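Leucine aminopeptidase 2 (Saccharomyces cerevisiae, PDB 2XQ0) cleaves preferentially di- and tripeptides as a zinc-dependent aminopeptidase of the M1 family and has low epoxide hydrolase activity in vitro. Local coordinates at residues Val39-Ser44 with Gly138-Phe143. Residues are numbered along the deposited sequence; the frame is centred on the assembly and turned at random.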
loop_
_atom_site.group_PDB
_atom_site.type_symbol
_atom_site.label_atom_id
_atom_site.label_comp_id
_atom_site.label_asym_id
_atom_site.label_seq_id
_atom_site.Cartn_x
_atom_site.Cartn_y
_atom_site.Cartn_z
ATOM N N VAL A 39 -24.585 -8.965 0.144
ATOM C CA VAL A 39 -24.323 -7.561 0.413
ATOM C C VAL A 39 -25.625 -6.787 0.552
ATOM O O VAL A 39 -26.436 -6.774 -0.366
ATOM C CB VAL A 39 -23.554 -6.931 -0.756
ATOM C CG1 VAL A 39 -23.508 -5.425 -0.606
ATOM C CG2 VAL A 39 -22.160 -7.550 -0.880
ATOM N N SER A 40 -25.808 -6.124 1.689
ATOM C CA SER A 40 -27.005 -5.336 1.937
ATOM C C SER A 40 -26.635 -3.886 2.134
ATOM O O SER A 40 -26.148 -3.522 3.200
ATOM C CB SER A 40 -27.748 -5.830 3.182
ATOM O OG SER A 40 -28.850 -4.977 3.482
ATOM N N PHE A 41 -26.881 -3.071 1.105
ATOM C CA PHE A 41 -26.677 -1.621 1.164
ATOM C C PHE A 41 -27.669 -0.990 2.121
ATOM O O PHE A 41 -27.371 0.004 2.781
ATOM C CB PHE A 41 -26.792 -0.991 -0.234
ATOM C CG PHE A 41 -25.729 -1.465 -1.194
ATOM C CD1 PHE A 41 -24.467 -0.893 -1.189
ATOM C CD2 PHE A 41 -25.988 -2.499 -2.081
ATOM C CE1 PHE A 41 -23.475 -1.339 -2.057
ATOM C CE2 PHE A 41 -25.008 -2.956 -2.945
ATOM C CZ PHE A 41 -23.748 -2.372 -2.937
ATOM N N GLU A 42 -28.851 -1.579 2.193
ATOM C CA GLU A 42 -29.876 -1.131 3.127
ATOM C C GLU A 42 -29.360 -1.144 4.562
ATOM O O GLU A 42 -29.543 -0.175 5.303
ATOM C CB GLU A 42 -31.120 -2.014 3.019
ATOM C CG GLU A 42 -32.276 -1.535 3.870
ATOM C CD GLU A 42 -33.268 -2.639 4.170
ATOM O OE1 GLU A 42 -34.273 -2.370 4.869
ATOM O OE2 GLU A 42 -33.037 -3.780 3.708
ATOM N N LYS A 43 -28.711 -2.238 4.957
ATOM C CA LYS A 43 -28.270 -2.376 6.335
ATOM C C LYS A 43 -26.798 -2.024 6.497
ATOM O O LYS A 43 -26.294 -1.954 7.613
ATOM C CB LYS A 43 -28.539 -3.796 6.833
ATOM C CG LYS A 43 -30.019 -4.118 6.946
ATOM C CD LYS A 43 -30.260 -5.577 7.289
ATOM C CE LYS A 43 -31.697 -5.805 7.751
ATOM N NZ LYS A 43 -32.692 -5.226 6.804
ATOM N N SER A 44 -26.123 -1.775 5.377
ATOM C CA SER A 44 -24.664 -1.677 5.354
ATOM C C SER A 44 -24.022 -2.841 6.106
ATOM O O SER A 44 -23.232 -2.644 7.029
ATOM C CB SER A 44 -24.185 -0.333 5.917
ATOM O OG SER A 44 -24.719 0.736 5.166
ATOM N N GLY A 138 -24.149 8.230 -8.678
ATOM C CA GLY A 138 -25.541 8.179 -8.242
ATOM C C GLY A 138 -26.059 6.911 -7.573
ATOM O O GLY A 138 -27.223 6.854 -7.175
ATOM N N LYS A 139 -25.216 5.894 -7.435
ATOM C CA LYS A 139 -25.644 4.663 -6.768
ATOM C C LYS A 139 -24.740 4.350 -5.572
ATOM O O LYS A 139 -23.652 4.911 -5.463
ATOM C CB LYS A 139 -25.676 3.498 -7.761
ATOM C CG LYS A 139 -26.697 3.672 -8.885
ATOM C CD LYS A 139 -26.731 2.443 -9.786
ATOM C CE LYS A 139 -27.487 2.702 -11.082
ATOM N NZ LYS A 139 -27.370 1.548 -12.023
ATOM N N PRO A 140 -25.204 3.478 -4.656
ATOM C CA PRO A 140 -24.406 3.142 -3.474
ATOM C C PRO A 140 -23.216 2.261 -3.841
ATOM O O PRO A 140 -23.165 1.711 -4.932
ATOM C CB PRO A 140 -25.389 2.355 -2.596
ATOM C CG PRO A 140 -26.323 1.743 -3.563
ATOM C CD PRO A 140 -26.490 2.759 -4.665
ATOM N N TYR A 141 -22.287 2.091 -2.908
ATOM C CA TYR A 141 -21.016 1.457 -3.220
ATOM C C TYR A 141 -20.398 0.997 -1.926
ATOM O O TYR A 141 -20.598 1.616 -0.879
ATOM C CB TYR A 141 -20.098 2.489 -3.885
ATOM C CG TYR A 141 -18.831 1.966 -4.555
ATOM C CD1 TYR A 141 -17.685 1.694 -3.813
ATOM C CD2 TYR A 141 -18.765 1.818 -5.936
ATOM C CE1 TYR A 141 -16.520 1.267 -4.418
ATOM C CE2 TYR A 141 -17.610 1.390 -6.552
ATOM C CZ TYR A 141 -16.489 1.110 -5.788
ATOM O OH TYR A 141 -15.337 0.675 -6.401
ATOM N N VAL A 142 -19.652 -0.097 -1.986
ATOM C CA VAL A 142 -18.917 -0.552 -0.823
ATOM C C VAL A 142 -17.625 -1.192 -1.308
ATOM O O VAL A 142 -17.585 -1.775 -2.393
ATOM C CB VAL A 142 -19.737 -1.566 -0.027
ATOM C CG1 VAL A 142 -20.094 -2.753 -0.931
ATOM C CG2 VAL A 142 -19.003 -2.028 1.250
ATOM N N PHE A 143 -16.562 -1.060 -0.524
ATOM C CA PHE A 143 -15.308 -1.755 -0.850
ATOM C C PHE A 143 -14.594 -2.105 0.431
ATOM O O PHE A 143 -14.805 -1.456 1.455
ATOM C CB PHE A 143 -14.414 -0.906 -1.759
ATOM C CG PHE A 143 -13.880 0.340 -1.103
ATOM C CD1 PHE A 143 -12.684 0.315 -0.398
ATOM C CD2 PHE A 143 -14.576 1.531 -1.186
ATOM C CE1 PHE A 143 -12.209 1.475 0.208
ATOM C CE2 PHE A 143 -14.098 2.682 -0.605
ATOM C CZ PHE A 143 -12.924 2.657 0.096
#
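The ring of Phe41 is sandwiched between a valine of its own segment and a proline from the other: Val39 CG1 lies over one face and Pro140 CG over the opposite one, each displaced toward the rim. The proline makes a CH-pi contact, its CG 4.3 Å from the centroid of the Phe41 ring. Phe41 and Pro140 cross at about a right angle, and Pro140 CB comes to 3.7 Å from Phe41 CD1. With CG anti to the carbonyl carbon (chi1 -64°), the ring extends from the turn to the start of the facing strand, where CE1 lies beside Tyr141 N and, at 3.8 Å, Val142 CG1, both placed obliquely to the ring. Within the M1 N-terminal domain, this packing joins two sheets without a hydrogen bond between the segments: Phe41 directly follows strand 28-40 of the large mixed sheet, whereas Val142 belongs to strand 141-144 of a four-stranded antiparallel sheet. Cutting Phe41 back to an alanine is likely to leave Pro140 without its ring face and open a gap between Val39 and Pro140. Trp129, on the neighbouring strand 127-130, touches both valines. Within the turn, Lys43 N donates to Ser40 OG at 3.1 Å in an ST motif.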